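PDB 3FXA: SIS domain protein from Listeria monocytogenes str. 4b F2365, which is a putative sugar-phosphate isomerase of the SIS domain family and probably binds phosphorylated sugars. Local coordinates for residues 40-45 with 172-177; 69-74 with 182-187. All coordinates share one frame; numbering follows the deposited sequence. Where two conformers were deposited one is given.

Interaction 1: residues 40-45 with 172-177; sequences KIAECT and VCLMTY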
loop_
_atom_site.group_PDB
_atom_site.type_symbol
_atom_site.label_atom_id
_atom_site.label_comp_id
_atom_site.label_asym_id
_atom_site.label_seq_id
_atom_site.Cartn_x
_atom_site.Cartn_y
_atom_site.Cartn_z
ATOM N N LYS A 40 15.287 -12.664 19.757
ATOM C CA LYS A 40 13.822 -12.556 19.852
ATOM C C LYS A 40 13.133 -12.843 18.514
ATOM O O LYS A 40 12.124 -13.553 18.493
ATOM C CB LYS A 40 13.405 -11.179 20.364
ATOM C CG LYS A 40 11.975 -11.099 20.906
ATOM C CD LYS A 40 11.882 -11.707 22.305
ATOM C CE LYS A 40 10.470 -11.638 22.872
ATOM N NZ LYS A 40 10.367 -12.427 24.130
ATOM N N ILE A 41 13.660 -12.293 17.413
ATOM C CA ILE A 41 13.073 -12.494 16.069
ATOM C C ILE A 41 13.274 -13.933 15.591
ATOM O O ILE A 41 12.358 -14.524 15.029
ATOM C CB ILE A 41 13.517 -11.424 15.043
ATOM C CG1 ILE A 41 12.984 -10.053 15.472
ATOM C CG2 ILE A 41 13.076 -11.772 13.596
ATOM C CD1 ILE A 41 13.534 -8.890 14.598
ATOM N N ALA A 42 14.436 -14.517 15.870
ATOM C CA ALA A 42 14.686 -15.939 15.575
ATOM C C ALA A 42 13.715 -16.872 16.319
ATOM O O ALA A 42 13.260 -17.844 15.749
ATOM C CB ALA A 42 16.113 -16.319 15.933
ATOM N N GLU A 43 13.378 -16.519 17.557
ATOM C CA GLU A 43 12.470 -17.305 18.422
ATOM C C GLU A 43 10.978 -17.066 18.129
ATOM O O GLU A 43 10.125 -17.847 18.559
ATOM C CB GLU A 43 12.765 -16.994 19.909
ATOM C CG GLU A 43 14.139 -17.519 20.372
ATOM C CD GLU A 43 14.617 -16.997 21.732
ATOM O OE1 GLU A 43 13.984 -16.113 22.348
ATOM O OE2 GLU A 43 15.677 -17.477 22.179
ATOM N N CYS A 44 10.660 -16.013 17.386
ATOM C CA CYS A 44 9.244 -15.641 17.143
ATOM C C CYS A 44 8.432 -16.702 16.385
ATOM O O CYS A 44 8.785 -17.107 15.288
ATOM C CB CYS A 44 9.188 -14.305 16.417
ATOM S SG CYS A 44 7.542 -13.590 16.339
ATOM N N THR A 45 7.331 -17.157 16.995
ATOM C CA THR A 45 6.402 -18.118 16.374
ATOM C C THR A 45 5.196 -17.433 15.699
ATOM O O THR A 45 4.377 -18.113 15.053
ATOM C CB THR A 45 5.866 -19.143 17.410
ATOM O OG1 THR A 45 5.078 -18.481 18.408
ATOM C CG2 THR A 45 7.028 -19.871 18.062
ATOM N N VAL A 172 20.479 -9.913 7.900
ATOM C CA VAL A 172 21.600 -10.671 7.351
ATOM C C VAL A 172 22.128 -11.620 8.437
ATOM O O VAL A 172 22.360 -12.801 8.152
ATOM C CB VAL A 172 22.714 -9.754 6.827
ATOM C CG1 VAL A 172 23.961 -10.558 6.479
ATOM C CG2 VAL A 172 22.250 -8.972 5.590
ATOM N N CYS A 173 22.276 -11.108 9.665
ATOM C CA CYS A 173 22.703 -11.929 10.810
ATOM C C CYS A 173 21.755 -13.111 11.039
ATOM O O CYS A 173 22.229 -14.247 11.243
ATOM C CB CYS A 173 22.870 -11.112 12.069
ATOM S SG CYS A 173 23.665 -12.080 13.331
ATOM N N LEU A 174 20.449 -12.859 10.949
ATOM C CA LEU A 174 19.425 -13.934 11.056
ATOM C C LEU A 174 19.575 -15.083 10.043
ATOM O O LEU A 174 19.313 -16.239 10.389
ATOM C CB LEU A 174 17.980 -13.345 11.016
ATOM C CG LEU A 174 17.578 -12.624 12.314
ATOM C CD1 LEU A 174 16.339 -11.728 12.080
ATOM C CD2 LEU A 174 17.322 -13.634 13.457
HETATM N N MSE A 175 20.037 -14.800 8.824
HETATM C CA MSE A 175 20.185 -15.846 7.791
HETATM C C MSE A 175 21.166 -16.921 8.257
HETATM O O MSE A 175 20.903 -18.121 8.140
HETATM C CB MSE A 175 20.626 -15.246 6.470
HETATM C CG MSE A 175 19.561 -14.354 5.838
HETATM SE SE MSE A 175 20.207 -13.315 4.323
HETATM C CE MSE A 175 20.503 -14.725 3.072
ATOM N N THR A 176 22.263 -16.456 8.844
ATOM C CA THR A 176 23.280 -17.356 9.423
ATOM C C THR A 176 22.781 -17.962 10.747
ATOM O O THR A 176 22.905 -19.188 10.949
ATOM C CB THR A 176 24.647 -16.643 9.588
ATOM O OG1 THR A 176 25.143 -16.272 8.292
ATOM C CG2 THR A 176 25.661 -17.583 10.262
ATOM N N TYR A 177 22.206 -17.130 11.631
ATOM C CA TYR A 177 21.697 -17.548 12.954
ATOM C C TYR A 177 20.682 -18.677 12.840
ATOM O O TYR A 177 20.708 -19.605 13.629
ATOM C CB TYR A 177 21.034 -16.360 13.696
ATOM C CG TYR A 177 20.682 -16.609 15.146
ATOM C CD1 TYR A 177 19.504 -17.277 15.499
ATOM C CD2 TYR A 177 21.501 -16.144 16.179
ATOM C CE1 TYR A 177 19.174 -17.502 16.842
ATOM C CE2 TYR A 177 21.179 -16.368 17.521
ATOM C CZ TYR A 177 20.017 -17.051 17.846
ATOM O OH TYR A 177 19.738 -17.260 19.169
HETATM O O HOH W 1 17.283 -18.441 19.791
#

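Interaction 2: residues 69-74 with 182-187; sequences CIERPA and KEQFSV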
loop_
_atom_site.group_PDB
_atom_site.type_symbol
_atom_site.label_atom_id
_atom_site.label_comp_id
_atom_site.label_asym_id
_atom_site.label_seq_id
_atom_site.Cartn_x
_atom_site.Cartn_y
_atom_site.Cartn_z
ATOM N N CYS A 69 11.536 -11.939 3.134
ATOM C CA CYS A 69 12.528 -12.592 2.303
ATOM C C CYS A 69 13.320 -13.700 3.001
ATOM O O CYS A 69 13.748 -14.639 2.332
ATOM C CB CYS A 69 13.500 -11.570 1.712
ATOM S SG CYS A 69 12.793 -10.502 0.508
ATOM N N ILE A 70 13.484 -13.583 4.334
ATOM C CA ILE A 70 14.213 -14.570 5.125
ATOM C C ILE A 70 13.282 -15.459 5.969
ATOM O O ILE A 70 13.668 -15.977 7.027
ATOM C CB ILE A 70 15.332 -13.948 5.979
ATOM C CG1 ILE A 70 14.810 -13.046 7.093
ATOM C CG2 ILE A 70 16.304 -13.206 5.079
ATOM C CD1 ILE A 70 15.715 -13.076 8.355
ATOM N N GLU A 71 12.050 -15.653 5.483
ATOM C CA GLU A 71 11.068 -16.508 6.156
ATOM C C GLU A 71 10.739 -16.093 7.597
ATOM O O GLU A 71 10.626 -16.955 8.480
ATOM C CB GLU A 71 11.471 -17.990 6.024
ATOM C CG GLU A 71 11.161 -18.571 4.673
ATOM C CD GLU A 71 9.664 -18.859 4.471
ATOM O OE1 GLU A 71 8.946 -19.149 5.474
ATOM O OE2 GLU A 71 9.222 -18.829 3.309
ATOM N N ARG A 72 10.696 -14.776 7.825
ATOM C CA ARG A 72 10.249 -14.189 9.085
ATOM C C ARG A 72 9.005 -13.383 8.702
ATOM O O ARG A 72 9.112 -12.200 8.315
ATOM C CB ARG A 72 11.314 -13.320 9.767
ATOM C CG ARG A 72 12.579 -14.095 10.148
ATOM C CD ARG A 72 12.192 -15.445 10.692
ATOM N NE ARG A 72 11.787 -15.480 12.075
ATOM C CZ ARG A 72 11.116 -16.500 12.606
ATOM N NH1 ARG A 72 10.754 -17.535 11.856
ATOM N NH2 ARG A 72 10.786 -16.473 13.876
ATOM N N PRO A 73 7.792 -14.027 8.752
ATOM C CA PRO A 73 6.568 -13.303 8.368
ATOM C C PRO A 73 6.475 -11.932 9.010
ATOM O O PRO A 73 6.735 -11.798 10.221
ATOM C CB PRO A 73 5.437 -14.179 8.887
ATOM C CG PRO A 73 6.017 -15.431 9.295
ATOM C CD PRO A 73 7.476 -15.417 9.139
ATOM N N ALA A 74 6.124 -10.948 8.188
ATOM C CA ALA A 74 6.047 -9.554 8.594
ATOM C C ALA A 74 4.961 -8.833 7.818
ATOM O O ALA A 74 4.655 -9.198 6.687
ATOM C CB ALA A 74 7.367 -8.901 8.375
ATOM N N LYS A 182 19.255 -21.565 0.550
ATOM C CA LYS A 182 18.976 -21.112 -0.824
ATOM C C LYS A 182 17.671 -21.751 -1.307
ATOM O O LYS A 182 16.933 -21.151 -2.095
ATOM C CB LYS A 182 20.108 -21.509 -1.792
ATOM C CG LYS A 182 21.456 -20.826 -1.531
ATOM C CD LYS A 182 22.560 -21.382 -2.442
ATOM C CE LYS A 182 23.926 -20.774 -2.134
ATOM N NZ LYS A 182 24.003 -19.326 -2.451
ATOM N N GLU A 183 17.399 -22.974 -0.841
ATOM C CA GLU A 183 16.178 -23.705 -1.207
ATOM C C GLU A 183 14.929 -22.969 -0.695
ATOM O O GLU A 183 13.944 -22.837 -1.441
ATOM C CB GLU A 183 16.230 -25.170 -0.729
ATOM C CG GLU A 183 17.184 -26.090 -1.536
ATOM C CD GLU A 183 18.702 -25.839 -1.352
ATOM O OE1 GLU A 183 19.137 -25.192 -0.366
ATOM O OE2 GLU A 183 19.478 -26.315 -2.214
ATOM N N GLN A 184 14.972 -22.509 0.556
ATOM C CA GLN A 184 13.900 -21.680 1.136
ATOM C C GLN A 184 13.746 -20.383 0.348
ATOM O O GLN A 184 12.626 -19.978 0.062
ATOM C CB GLN A 184 14.180 -21.309 2.584
ATOM C CG GLN A 184 14.012 -22.394 3.587
ATOM C CD GLN A 184 14.511 -21.932 4.931
ATOM O OE1 GLN A 184 15.717 -21.848 5.152
ATOM N NE2 GLN A 184 13.595 -21.606 5.826
ATOM N N PHE A 185 14.865 -19.715 0.051
ATOM C CA PHE A 185 14.876 -18.496 -0.782
ATOM C C PHE A 185 14.201 -18.738 -2.137
ATOM O O PHE A 185 13.358 -17.942 -2.563
ATOM C CB PHE A 185 16.311 -18.000 -1.014
ATOM C CG PHE A 185 16.401 -16.639 -1.654
ATOM C CD1 PHE A 185 16.393 -16.494 -3.048
ATOM C CD2 PHE A 185 16.539 -15.498 -0.863
ATOM C CE1 PHE A 185 16.479 -15.217 -3.634
ATOM C CE2 PHE A 185 16.649 -14.237 -1.439
ATOM C CZ PHE A 185 16.609 -14.099 -2.828
ATOM N N SER A 186 14.521 -19.854 -2.781
ATOM C CA SER A 186 13.994 -20.162 -4.116
ATOM C C SER A 186 12.462 -20.321 -4.171
ATOM O O SER A 186 11.854 -19.938 -5.170
ATOM C CB SER A 186 14.669 -21.407 -4.711
ATOM O OG SER A 186 14.269 -22.584 -4.029
ATOM N N VAL A 187 11.870 -20.853 -3.099
ATOM C CA VAL A 187 10.412 -21.058 -2.999
ATOM C C VAL A 187 9.670 -19.731 -3.039
ATOM O O VAL A 187 8.665 -19.617 -3.763
ATOM C CB VAL A 187 10.014 -21.836 -1.725
ATOM C CG1 VAL A 187 8.481 -21.830 -1.528
ATOM C CG2 VAL A 187 10.516 -23.279 -1.818
HETATM O O HOH W 2 10.677 -20.525 1.825
#

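Interaction 1: residues 40-45 with 172-177
Two helices of the SIS domain, a fold with a parallel beta sheet flanked by helices, meet here through Ala-42, Ile-41, Leu-174 and Tyr-177. The last turn of helix 31-43 faces the C-terminal end of helix 157-177. The backbones come closest at Ala-42 and Leu-174, whose CA atoms are 6.8 Å apart. The Ala-42 methyl is the centre of the contact. Its CB lies 3.4 Å from CE1 of Tyr-177 and approaches the ring obliquely, on the side of CD1 and CE1. The same CB is 3.8 Å from CD2 of Leu-174. The other leucine branch turns to the isoleucine: Leu-174 CD1 is 3.6 Å from Ile-41 CG2, and these two side chains cross at about a right angle. Leu-174 therefore straddles two successive residues of the other helix, one methyl on each. With CG of Tyr-177 opposite its own backbone N (chi1 -170°), the ring reaches along the flank of Ala-42 and carries its hydroxyl past the methyl. There a water bridges the helices. It donates to Glu-43 OE2 at 3.0 Å and is hydrogen-bonded to Tyr-177 OH at 2.8 Å; the water lies at the ring edge, in the ring plane. The contact is thus apolar at its centre, with one polar link beside it. Val-38, one turn earlier on helix 31-43, also touches Leu-174 and Tyr-177. Ile-41 packs on Ile-95 of strand 95-99, and Leu-174 on Ile-70 in the loop between helix 55-69 and strand 74-76.

Interaction 2: residues 69-74 with 182-187
The direct contacts between Glu-71 and Gln-184, and between Cys-69 and Phe-185, are loose van der Waals ones. Glu-71 CG is 4.1 Å from Gln-184 NE2, with the carboxylate and amide planes 29° apart. Cys-69 O lies 4.3 Å from CD2 of Phe-185, oblique to the ring. Phe-185 also stacks on His-189. Water carries the polar link. One molecule donates to both Glu-71 OE2 and Gln-184 O, at 2.7 Å each, and so joins the carboxylate to a helix backbone carbonyl. The bend of Glu-71 at chi2 (-75°) turns the carboxylate to this water. Other polar partners hold the two side chains. Glu-71 OE2 forms a salt bridge with Lys-118 of the third subunit, and OE1 accepts from Gln-91 NE2 of that subunit. Gln-184 OE1 accepts from Thr-181 N. In the backbone, Glu-71 has positive phi (58°) and is the C' residue of the Schellman motif that ends helix 55-69. The chemistry implies a loose junction within the chain, joined by one bridging water: the carboxylate is committed mainly to another subunit, whose lysine would probably stabilise its negative charge, while the water links it to the Gln-184 carbonyl of helix 182-188.

From the N terminus, the chain passes helix 31-43, which supplies residues 40-45, then strand 48-51 and helix 55-69, whose end leads into residues 69-74. It runs through the rest of the sheet to helix 157-177, where interaction 1 closes a loop of 126 residues. Helix 182-188 follows directly, and interaction 2 closes one of 107. The segments alternate, so the two loops cross rather than nest. Their centres are 12 Å apart. In the conformer given, Arg-72 NH2 probably hydrogen-bonds to Ile-41 O, which joins the two sites. Together they tie two early helix ends to the C-terminal helices, and both border the second subunit.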